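Local coordinates for protein serine hydrolase CCSP0084 (Cycloclasticus sp. P1, PDB 4I3F) that probably hydrolyses esters and the carbon-carbon bonds of meta-cleavage products from aromatic hydrocarbon breakdown, as a serine hydrolase of the alpha/beta hydrolase fold, at residues A[48-53]-A[129-134]; A[63-68]-A[281-286]; A[98-103]-A[135-140]. All blocks are in the same frame, centred on the assembly; numbering follows the deposited sequence. Where two conformers were deposited one is given.

Overall arrangement
Three contacts illustrate how an alpha/beta hydrolase layers helices on both faces of its sheet. The centre of interaction 1, joining strand 46-50 to helix 126-137, lies about 5 Å from the chain's. Interaction 3, centred about 9 Å from interaction 1, sets the end of that helix against helix 96-113; W103 touches V130. Interaction 2 joins 63-68, where helix 59-63 gives way to 66-70, to 281-286; its centre is about 16 Å from that of interaction 1 and, across the chain's centre, 25 Å from that of interaction 3. W63 packs on L50 and H51. In sequence, the segments of interaction 1 alternate with those of 2 and 3, drawing distant residues together near the probable nucleophile elbow.

Interaction 1 (A[48-53]-A[129-134]); sequences LLLHGS and GVTLHL
Where L50 meets V130, T131 and L134 no flat group takes part: the H133 ring, set elsewhere on the helix, has G129 O in plane at its edge, while the H51 ring meets F84 edge-to-face. The contact itself is a leucine methyl set among helix side chains. With CG beside the backbone N (chi1 -58°) and the chain then extended (chi2 -177°), L50 carries CD1 across to the helix. That methyl lies 4.0 Å from V130 CG1 and 4.1 Å from L134 CD1, and 3.8 Å from T131 OG1. The side chains of L50 and V130 cross at about a right angle. The T131 hydroxyl is not stranded in this apolar setting, because it hydrogen-bonds to G127 O one turn earlier. The axes of strand 48-50 and helix 129-134 approach to 9.7 Å, their directions 131° apart; I121 of strand 119-124 also touches L50, T131 and L134. All four touching residues are buried. This is sheet-to-helix packing of the alpha/beta hydrolase fold, placed on the helix that follows the probable GxSxG nucleophile elbow.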
loop_
_atom_site.group_PDB
_atom_site.type_symbol
_atom_site.label_atom_id
_atom_site.label_comp_id
_atom_site.label_asym_id
_atom_site.label_seq_id
_atom_site.Cartn_x
_atom_site.Cartn_y
_atom_site.Cartn_z
ATOM N N LEU A 48 2.358 -10.571 -3.499
ATOM C CA LEU A 48 2.253 -9.976 -2.167
ATOM C C LEU A 48 1.671 -8.583 -2.358
ATOM O O LEU A 48 2.231 -7.779 -3.102
ATOM C CB LEU A 48 3.643 -9.877 -1.526
ATOM C CG LEU A 48 3.748 -9.161 -0.169
ATOM C CD1 LEU A 48 2.950 -9.902 0.894
ATOM C CD2 LEU A 48 5.198 -9.014 0.271
ATOM N N LEU A 49 0.544 -8.300 -1.706
ATOM C CA LEU A 49 -0.124 -7.008 -1.876
ATOM C C LEU A 49 -0.012 -6.191 -0.599
ATOM O O LEU A 49 -0.411 -6.650 0.478
ATOM C CB LEU A 49 -1.603 -7.195 -2.250
ATOM C CG LEU A 49 -1.831 -7.871 -3.608
ATOM C CD1 LEU A 49 -2.170 -9.339 -3.413
ATOM C CD2 LEU A 49 -2.908 -7.169 -4.415
ATOM N N LEU A 50 0.519 -4.978 -0.722
ATOM C CA LEU A 50 0.781 -4.131 0.444
ATOM C C LEU A 50 -0.097 -2.887 0.403
ATOM O O LEU A 50 -0.005 -2.071 -0.526
ATOM C CB LEU A 50 2.270 -3.752 0.507
ATOM C CG LEU A 50 3.265 -4.915 0.570
ATOM C CD1 LEU A 50 4.704 -4.409 0.695
ATOM C CD2 LEU A 50 2.925 -5.838 1.732
ATOM N N HIS A 51 -0.950 -2.745 1.417
ATOM C CA HIS A 51 -1.953 -1.680 1.474
ATOM C C HIS A 51 -1.386 -0.290 1.810
ATOM O O HIS A 51 -0.192 -0.152 2.087
ATOM C CB HIS A 51 -3.031 -2.068 2.483
ATOM C CG HIS A 51 -2.568 -2.047 3.906
ATOM N ND1 HIS A 51 -2.432 -3.190 4.667
ATOM C CD2 HIS A 51 -2.247 -1.014 4.721
ATOM C CE1 HIS A 51 -2.032 -2.857 5.884
ATOM N NE2 HIS A 51 -1.908 -1.547 5.940
ATOM N N GLY A 52 -2.245 0.731 1.765
ATOM C CA GLY A 52 -1.839 2.110 2.001
ATOM C C GLY A 52 -1.950 2.567 3.444
ATOM O O GLY A 52 -2.063 1.745 4.352
ATOM N N SER A 53 -1.924 3.879 3.669
ATOM C CA SER A 53 -1.868 4.388 5.035
ATOM C C SER A 53 -2.996 5.354 5.406
ATOM O O SER A 53 -2.780 6.305 6.163
ATOM C CB SER A 53 -0.507 5.046 5.300
ATOM O OG SER A 53 -0.206 6.022 4.306
ATOM N N GLY A 129 5.831 2.477 -1.128
ATOM C CA GLY A 129 7.119 2.888 -0.587
ATOM C C GLY A 129 7.868 1.707 0.013
ATOM O O GLY A 129 9.069 1.518 -0.242
ATOM N N VAL A 130 7.165 0.915 0.813
ATOM C CA VAL A 130 7.751 -0.297 1.379
ATOM C C VAL A 130 8.227 -1.218 0.262
ATOM O O VAL A 130 9.306 -1.822 0.357
ATOM C CB VAL A 130 6.753 -1.033 2.315
ATOM C CG1 VAL A 130 7.347 -2.339 2.813
ATOM C CG2 VAL A 130 6.394 -0.141 3.506
ATOM N N THR A 131 7.435 -1.311 -0.810
ATOM C CA THR A 131 7.825 -2.111 -1.972
ATOM C C THR A 131 9.150 -1.633 -2.541
ATOM O O THR A 131 10.037 -2.440 -2.823
ATOM C CB THR A 131 6.750 -2.081 -3.078
ATOM O OG1 THR A 131 5.541 -2.677 -2.582
ATOM C CG2 THR A 131 7.221 -2.844 -4.303
ATOM N N LEU A 132 9.292 -0.320 -2.728
ATOM C CA LEU A 132 10.535 0.220 -3.275
ATOM C C LEU A 132 11.736 -0.116 -2.394
ATOM O O LEU A 132 12.801 -0.488 -2.899
ATOM C CB LEU A 132 10.420 1.730 -3.473
ATOM C CG LEU A 132 9.587 2.129 -4.698
ATOM C CD1 LEU A 132 9.350 3.631 -4.685
ATOM C CD2 LEU A 132 10.319 1.750 -5.969
ATOM N N HIS A 133 11.574 0.024 -1.082
ATOM C CA HIS A 133 12.655 -0.338 -0.170
ATOM C C HIS A 133 12.931 -1.836 -0.144
ATOM O O HIS A 133 14.077 -2.241 0.017
ATOM C CB HIS A 133 12.387 0.226 1.225
ATOM C CG HIS A 133 12.522 1.710 1.289
ATOM N ND1 HIS A 133 13.674 2.334 1.715
ATOM C CD2 HIS A 133 11.674 2.699 0.914
ATOM C CE1 HIS A 133 13.517 3.643 1.636
ATOM N NE2 HIS A 133 12.313 3.891 1.153
ATOM N N LEU A 134 11.897 -2.654 -0.341
ATOM C CA LEU A 134 12.093 -4.098 -0.441
ATOM C C LEU A 134 12.916 -4.463 -1.677
ATOM O O LEU A 134 13.812 -5.304 -1.601
ATOM C CB LEU A 134 10.751 -4.831 -0.463
ATOM C CG LEU A 134 10.150 -5.125 0.916
ATOM C CD1 LEU A 134 8.654 -5.447 0.782
ATOM C CD2 LEU A 134 10.887 -6.278 1.583
#

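Interaction 2 (A[63-68]-A[281-286]); sequences WQYALP and VQIEKK
Y65 and K286 bring the two backbones closest, their CA atoms 7.0 Å apart, at the point where helix 281-284 has ended and K285, no longer helical itself, stands at the N-cap of the next helix; no hydrogen bond crosses between the segments, and side chains do all the joining. The Y65 ring is the centrepiece. K286 lays its aliphatic chain over one face, with CE 3.4 Å from the Y65 ring centroid and only 5° off the normal, a CH-pi contact. The lysine runs extended as far as CE and then bends at its last torsion (chi4 64°), which lifts NZ farther above the same face. From there K286 NZ makes a longer cation-pi interaction, 4.8 Å from the Y65 centroid, and donates to I283 O at 2.8 Å, in the carbonyl plane. One ammonium group thus serves both the ring and a main-chain carbonyl near the end of a short helix. On the opposite face Q64 CG sits toward the rim, and I283 brings CD1 to the ring's edge, 3.5 Å from Y65 CD1. A second, looser contact lies deeper: W63 CZ3 is 4.0 Å from Q282 CG, and the indole and amide planes stand 42° apart. Q282 NE2 hydrogen-bonds to N62 O, just ahead of W63. Around this pair, Q282 and V281 touch M148 of strand 142-148 and F289 of helix 286-298; L67 rests on C76 and A78 of strand 75-79, and W63 packs on H51.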
loop_
_atom_site.group_PDB
_atom_site.type_symbol
_atom_site.label_atom_id
_atom_site.label_comp_id
_atom_site.label_asym_id
_atom_site.label_seq_id
_atom_site.Cartn_x
_atom_site.Cartn_y
_atom_site.Cartn_z
ATOM N N TRP A 63 -7.716 -4.352 -0.636
ATOM C CA TRP A 63 -7.545 -5.398 -1.644
ATOM C C TRP A 63 -8.721 -6.356 -1.814
ATOM O O TRP A 63 -8.607 -7.338 -2.548
ATOM C CB TRP A 63 -6.239 -6.181 -1.389
ATOM C CG TRP A 63 -5.017 -5.307 -1.308
ATOM C CD1 TRP A 63 -4.161 -5.186 -0.245
ATOM C CD2 TRP A 63 -4.523 -4.414 -2.320
ATOM N NE1 TRP A 63 -3.167 -4.281 -0.539
ATOM C CE2 TRP A 63 -3.367 -3.794 -1.805
ATOM C CE3 TRP A 63 -4.947 -4.081 -3.609
ATOM C CZ2 TRP A 63 -2.622 -2.859 -2.540
ATOM C CZ3 TRP A 63 -4.212 -3.151 -4.338
ATOM C CH2 TRP A 63 -3.068 -2.547 -3.800
ATOM N N GLN A 64 -9.860 -6.072 -1.186
ATOM C CA GLN A 64 -10.977 -7.016 -1.246
ATOM C C GLN A 64 -11.525 -7.252 -2.654
ATOM O O GLN A 64 -12.179 -8.262 -2.901
ATOM C CB GLN A 64 -12.111 -6.603 -0.303
ATOM C CG GLN A 64 -12.801 -5.310 -0.673
ATOM C CD GLN A 64 -14.162 -5.190 -0.005
ATOM O OE1 GLN A 64 -15.001 -6.084 -0.118
ATOM N NE2 GLN A 64 -14.385 -4.086 0.694
ATOM N N TYR A 65 -11.270 -6.331 -3.577
ATOM C CA TYR A 65 -11.746 -6.506 -4.946
ATOM C C TYR A 65 -10.706 -7.164 -5.841
ATOM O O TYR A 65 -11.045 -7.894 -6.782
ATOM C CB TYR A 65 -12.150 -5.160 -5.533
ATOM C CG TYR A 65 -13.239 -4.508 -4.740
ATOM C CD1 TYR A 65 -12.974 -3.414 -3.931
ATOM C CD2 TYR A 65 -14.527 -5.020 -4.759
ATOM C CE1 TYR A 65 -13.973 -2.823 -3.187
ATOM C CE2 TYR A 65 -15.529 -4.439 -4.021
ATOM C CZ TYR A 65 -15.248 -3.343 -3.236
ATOM O OH TYR A 65 -16.257 -2.767 -2.501
ATOM N N ALA A 66 -9.445 -6.890 -5.553
ATOM C CA ALA A 66 -8.339 -7.409 -6.342
ATOM C C ALA A 66 -8.066 -8.877 -6.035
ATOM O O ALA A 66 -7.727 -9.645 -6.933
ATOM C CB ALA A 66 -7.097 -6.592 -6.084
ATOM N N LEU A 67 -8.217 -9.256 -4.766
ATOM C CA LEU A 67 -7.897 -10.617 -4.321
ATOM C C LEU A 67 -8.650 -11.728 -5.060
ATOM O O LEU A 67 -8.011 -12.645 -5.574
ATOM C CB LEU A 67 -8.071 -10.773 -2.801
ATOM C CG LEU A 67 -7.067 -10.098 -1.873
ATOM C CD1 LEU A 67 -7.454 -10.363 -0.436
ATOM C CD2 LEU A 67 -5.657 -10.574 -2.137
ATOM N N PRO A 68 -9.997 -11.662 -5.116
ATOM C CA PRO A 68 -10.711 -12.748 -5.799
ATOM C C PRO A 68 -10.349 -12.826 -7.267
ATOM O O PRO A 68 -10.288 -13.923 -7.825
ATOM C CB PRO A 68 -12.187 -12.340 -5.677
ATOM C CG PRO A 68 -12.243 -11.416 -4.534
ATOM C CD PRO A 68 -10.944 -10.668 -4.570
ATOM N N VAL A 281 -7.010 3.950 -6.882
ATOM C CA VAL A 281 -7.219 3.517 -8.267
ATOM C C VAL A 281 -7.915 2.163 -8.306
ATOM O O VAL A 281 -8.772 1.922 -9.158
ATOM C CB VAL A 281 -5.872 3.399 -9.032
ATOM C CG1 VAL A 281 -6.106 2.954 -10.460
ATOM C CG2 VAL A 281 -5.115 4.730 -9.022
ATOM N N GLN A 282 -7.558 1.292 -7.363
ATOM C CA GLN A 282 -8.066 -0.076 -7.338
ATOM C C GLN A 282 -9.536 -0.176 -6.935
ATOM O O GLN A 282 -10.178 -1.202 -7.177
ATOM C CB GLN A 282 -7.190 -0.959 -6.433
ATOM C CG GLN A 282 -7.596 -1.019 -4.957
ATOM C CD GLN A 282 -7.242 0.228 -4.142
ATOM O OE1 GLN A 282 -6.915 1.286 -4.683
ATOM N NE2 GLN A 282 -7.316 0.093 -2.821
ATOM N N ILE A 283 -10.066 0.881 -6.316
ATOM C CA ILE A 283 -11.479 0.940 -5.970
ATOM C C ILE A 283 -12.249 1.733 -7.022
ATOM O O ILE A 283 -13.353 1.354 -7.403
ATOM C CB ILE A 283 -11.716 1.615 -4.592
ATOM C CG1 ILE A 283 -10.864 0.972 -3.500
ATOM C CG2 ILE A 283 -13.206 1.573 -4.216
ATOM C CD1 ILE A 283 -11.155 -0.478 -3.278
ATOM N N GLU A 284 -11.669 2.835 -7.492
ATOM C CA GLU A 284 -12.365 3.687 -8.460
ATOM C C GLU A 284 -12.515 2.977 -9.795
ATOM O O GLU A 284 -13.586 2.997 -10.401
ATOM C CB GLU A 284 -11.608 5.003 -8.660
ATOM C CG GLU A 284 -12.350 6.046 -9.500
ATOM C CD GLU A 284 -12.535 7.356 -8.750
ATOM O OE1 GLU A 284 -11.647 7.698 -7.941
ATOM O OE2 GLU A 284 -13.557 8.031 -8.969
ATOM N N LYS A 285 -11.425 2.360 -10.244
ATOM C CA LYS A 285 -11.382 1.648 -11.521
ATOM C C LYS A 285 -11.086 0.180 -11.250
ATOM O O LYS A 285 -10.048 -0.329 -11.690
ATOM C CB LYS A 285 -10.239 2.178 -12.398
ATOM C CG LYS A 285 -10.027 3.690 -12.371
ATOM C CD LYS A 285 -11.047 4.401 -13.241
ATOM C CE LYS A 285 -10.705 5.887 -13.390
ATOM N NZ LYS A 285 -11.651 6.574 -14.321
ATOM N N LYS A 286 -11.975 -0.501 -10.534
ATOM C CA LYS A 286 -11.732 -1.899 -10.173
ATOM C C LYS A 286 -11.393 -2.767 -11.377
ATOM O O LYS A 286 -10.358 -3.431 -11.385
ATOM C CB LYS A 286 -12.948 -2.494 -9.474
ATOM C CG LYS A 286 -13.322 -1.786 -8.193
ATOM C CD LYS A 286 -14.510 -2.456 -7.557
ATOM C CE LYS A 286 -15.015 -1.633 -6.394
ATOM N NZ LYS A 286 -15.516 -0.326 -6.888
#

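Interaction 3 (A[98-103]-A[135-140]); sequences HWIDIW and LNRHPE. With NA (sodium ion), chain D.
D101 and R137 meet at the surface, while I100 beside them is buried, so the contact has a packed flank and a wet one. On the packed flank I100 CG2 lies 3.8 Å from R137 NH2, approaching the guanidinium obliquely. I100 is further enclosed by H133 of helix 126-137 and by A228 and F229 of helix 222-229. This flank is where helices close around an aliphatic side chain.

The other flank is polar and partly solvated. R137 leaves its helix with CG beside the backbone N (chi1 -68°) and then runs extended to NE, which delivers the guanidinium to helix 96-113. There NH1 donates to D101 OD1 at 2.9 Å, a salt bridge with an N-H...O angle of 151°. The carboxylate oxygen is met on its anti side, and the two planes stand 59° apart, so this is a single-bond pairing and not a flat, two-pronged one. A water in the plane of the guanidinium fills in for the second prong: it donates to D101 OD1 and accepts from R137 NH2, each at 3.1 Å. A second water donates to D101 O at 2.7 Å and takes a weak bond from R137 NH1. A leucine in place of R137 would probably leave the D101 carboxylate without its positive mate and these waters without their guanidinium donors.

Farther along, H138 ND1 binds a sodium ion at 2.5 Å, edge-on in the plane of the imidazole; its protein ligands, H138 and E140 (through OE2), follow directly on the end of helix 126-137, with two waters completing the ligands seen. The charge pairing is consistent with a solvent-tempered link at the rim of the helix pair, one direct bond aided by bridging water.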
loop_
_atom_site.group_PDB
_atom_site.type_symbol
_atom_site.label_atom_id
_atom_site.label_comp_id
_atom_site.label_asym_id
_atom_site.label_seq_id
_atom_site.Cartn_x
_atom_site.Cartn_y
_atom_site.Cartn_z
ATOM N N HIS A 98 12.182 4.375 11.078
ATOM C CA HIS A 98 12.199 3.150 11.867
ATOM C C HIS A 98 11.039 2.228 11.551
ATOM O O HIS A 98 11.168 1.006 11.646
ATOM C CB HIS A 98 12.244 3.509 13.346
ATOM C CG HIS A 98 13.316 4.498 13.655
ATOM N ND1 HIS A 98 14.646 4.227 13.430
ATOM C CD2 HIS A 98 13.258 5.772 14.108
ATOM C CE1 HIS A 98 15.368 5.284 13.760
ATOM N NE2 HIS A 98 14.550 6.236 14.173
ATOM N N TRP A 99 9.907 2.804 11.158
ATOM C CA TRP A 99 8.778 1.983 10.752
ATOM C C TRP A 99 9.049 1.351 9.393
ATOM O O TRP A 99 8.697 0.198 9.166
ATOM C CB TRP A 99 7.475 2.784 10.767
ATOM C CG TRP A 99 6.892 2.867 12.131
ATOM C CD1 TRP A 99 7.084 3.862 13.046
ATOM C CD2 TRP A 99 6.051 1.895 12.766
ATOM N NE1 TRP A 99 6.406 3.573 14.204
ATOM C CE2 TRP A 99 5.755 2.375 14.052
ATOM C CE3 TRP A 99 5.502 0.674 12.358
ATOM C CZ2 TRP A 99 4.937 1.677 14.947
ATOM C CZ3 TRP A 99 4.697 -0.027 13.251
ATOM C CH2 TRP A 99 4.418 0.480 14.527
ATOM N N ILE A 100 9.706 2.085 8.500
ATOM C CA ILE A 100 10.085 1.507 7.213
ATOM C C ILE A 100 10.979 0.274 7.412
ATOM O O ILE A 100 10.786 -0.747 6.746
ATOM C CB ILE A 100 10.771 2.541 6.287
ATOM C CG1 ILE A 100 9.750 3.574 5.812
ATOM C CG2 ILE A 100 11.395 1.852 5.076
ATOM C CD1 ILE A 100 10.367 4.895 5.334
ATOM N N ASP A 101 11.931 0.353 8.340
ATOM C CA ASP A 101 12.783 -0.793 8.665
ATOM C C ASP A 101 11.938 -1.992 9.101
ATOM O O ASP A 101 12.139 -3.116 8.633
ATOM C CB ASP A 101 13.788 -0.426 9.761
ATOM C CG ASP A 101 14.867 0.540 9.280
ATOM O OD1 ASP A 101 15.077 0.650 8.053
ATOM O OD2 ASP A 101 15.509 1.179 10.143
ATOM N N ILE A 102 10.980 -1.733 9.987
ATOM C CA ILE A 102 10.033 -2.752 10.447
ATOM C C ILE A 102 9.166 -3.321 9.313
ATOM O O ILE A 102 8.958 -4.540 9.237
ATOM C CB ILE A 102 9.121 -2.189 11.569
ATOM C CG1 ILE A 102 9.871 -2.138 12.895
ATOM C CG2 ILE A 102 7.855 -3.024 11.708
ATOM C CD1 ILE A 102 9.175 -1.316 13.981
ATOM N N TRP A 103 8.652 -2.446 8.454
ATOM C CA TRP A 103 7.771 -2.864 7.354
ATOM C C TRP A 103 8.505 -3.742 6.339
ATOM O O TRP A 103 7.951 -4.737 5.850
ATOM C CB TRP A 103 7.151 -1.639 6.682
ATOM C CG TRP A 103 6.175 -0.908 7.583
ATOM C CD1 TRP A 103 5.396 -1.461 8.559
ATOM C CD2 TRP A 103 5.899 0.504 7.600
ATOM N NE1 TRP A 103 4.636 -0.488 9.166
ATOM C CE2 TRP A 103 4.931 0.727 8.603
ATOM C CE3 TRP A 103 6.376 1.598 6.866
ATOM C CZ2 TRP A 103 4.426 2.002 8.888
ATOM C CZ3 TRP A 103 5.876 2.863 7.152
ATOM C CH2 TRP A 103 4.918 3.056 8.157
ATOM N N LEU A 135 12.620 -3.835 -2.814
ATOM C CA LEU A 135 13.366 -4.116 -4.039
ATOM C C LEU A 135 14.814 -3.661 -3.907
ATOM O O LEU A 135 15.725 -4.280 -4.464
ATOM C CB LEU A 135 12.717 -3.418 -5.246
ATOM C CG LEU A 135 11.250 -3.753 -5.511
ATOM C CD1 LEU A 135 10.734 -2.954 -6.694
ATOM C CD2 LEU A 135 11.071 -5.233 -5.762
ATOM N N ASN A 136 15.029 -2.582 -3.163
ATOM C CA ASN A 136 16.371 -2.056 -2.963
ATOM C C ASN A 136 17.179 -2.936 -2.028
ATOM O O ASN A 136 18.353 -3.215 -2.286
ATOM C CB ASN A 136 16.296 -0.643 -2.379
ATOM C CG ASN A 136 17.668 -0.014 -2.191
ATOM O OD1 ASN A 136 18.512 -0.021 -3.100
ATOM N ND2 ASN A 136 17.909 0.518 -0.997
ATOM N N ARG A 137 16.548 -3.370 -0.941
ATOM C CA ARG A 137 17.271 -4.070 0.129
ATOM C C ARG A 137 17.347 -5.578 -0.075
ATOM O O ARG A 137 18.339 -6.205 0.309
ATOM C CB ARG A 137 16.635 -3.765 1.491
ATOM C CG ARG A 137 16.812 -2.320 1.941
ATOM C CD ARG A 137 16.137 -2.052 3.273
ATOM N NE ARG A 137 15.817 -0.636 3.433
ATOM C CZ ARG A 137 15.358 -0.097 4.556
ATOM N NH1 ARG A 137 15.175 -0.853 5.631
ATOM N NH2 ARG A 137 15.093 1.201 4.603
ATOM N N HIS A 138 16.308 -6.147 -0.684
ATOM C CA HIS A 138 16.209 -7.594 -0.866
ATOM C C HIS A 138 15.764 -7.942 -2.282
ATOM O O HIS A 138 14.745 -8.620 -2.461
ATOM C CB HIS A 138 15.184 -8.149 0.121
ATOM C CG HIS A 138 15.504 -7.846 1.554
ATOM N ND1 HIS A 138 16.414 -8.578 2.285
ATOM C CD2 HIS A 138 15.032 -6.891 2.389
ATOM C CE1 HIS A 138 16.492 -8.086 3.509
ATOM N NE2 HIS A 138 15.663 -7.061 3.599
ATOM N N PRO A 139 16.530 -7.499 -3.296
ATOM C CA PRO A 139 16.058 -7.624 -4.680
ATOM C C PRO A 139 15.816 -9.071 -5.119
ATOM O O PRO A 139 14.952 -9.303 -5.969
ATOM C CB PRO A 139 17.202 -7.007 -5.497
ATOM C CG PRO A 139 18.410 -7.101 -4.615
ATOM C CD PRO A 139 17.878 -6.906 -3.225
ATOM N N GLU A 140 16.545 -10.024 -4.540
ATOM C CA GLU A 140 16.447 -11.418 -4.963
ATOM C C GLU A 140 15.120 -12.079 -4.573
ATOM O O GLU A 140 14.811 -13.181 -5.038
ATOM C CB GLU A 140 17.618 -12.232 -4.391
ATOM C CG GLU A 140 17.581 -12.445 -2.859
ATOM C CD GLU A 140 17.844 -11.178 -2.028
ATOM O OE1 GLU A 140 18.246 -10.138 -2.580
ATOM O OE2 GLU A 140 17.653 -11.235 -0.801
HETATM NA NA NA D . 18.012 -10.291 1.316
HETATM O O HOH W 1 14.464 3.396 6.703
HETATM O O HOH W 2 14.568 -3.410 7.384
HETATM O O HOH W 3 19.702 -10.994 3.362
HETATM O O HOH W 4 16.101 -12.313 1.930
#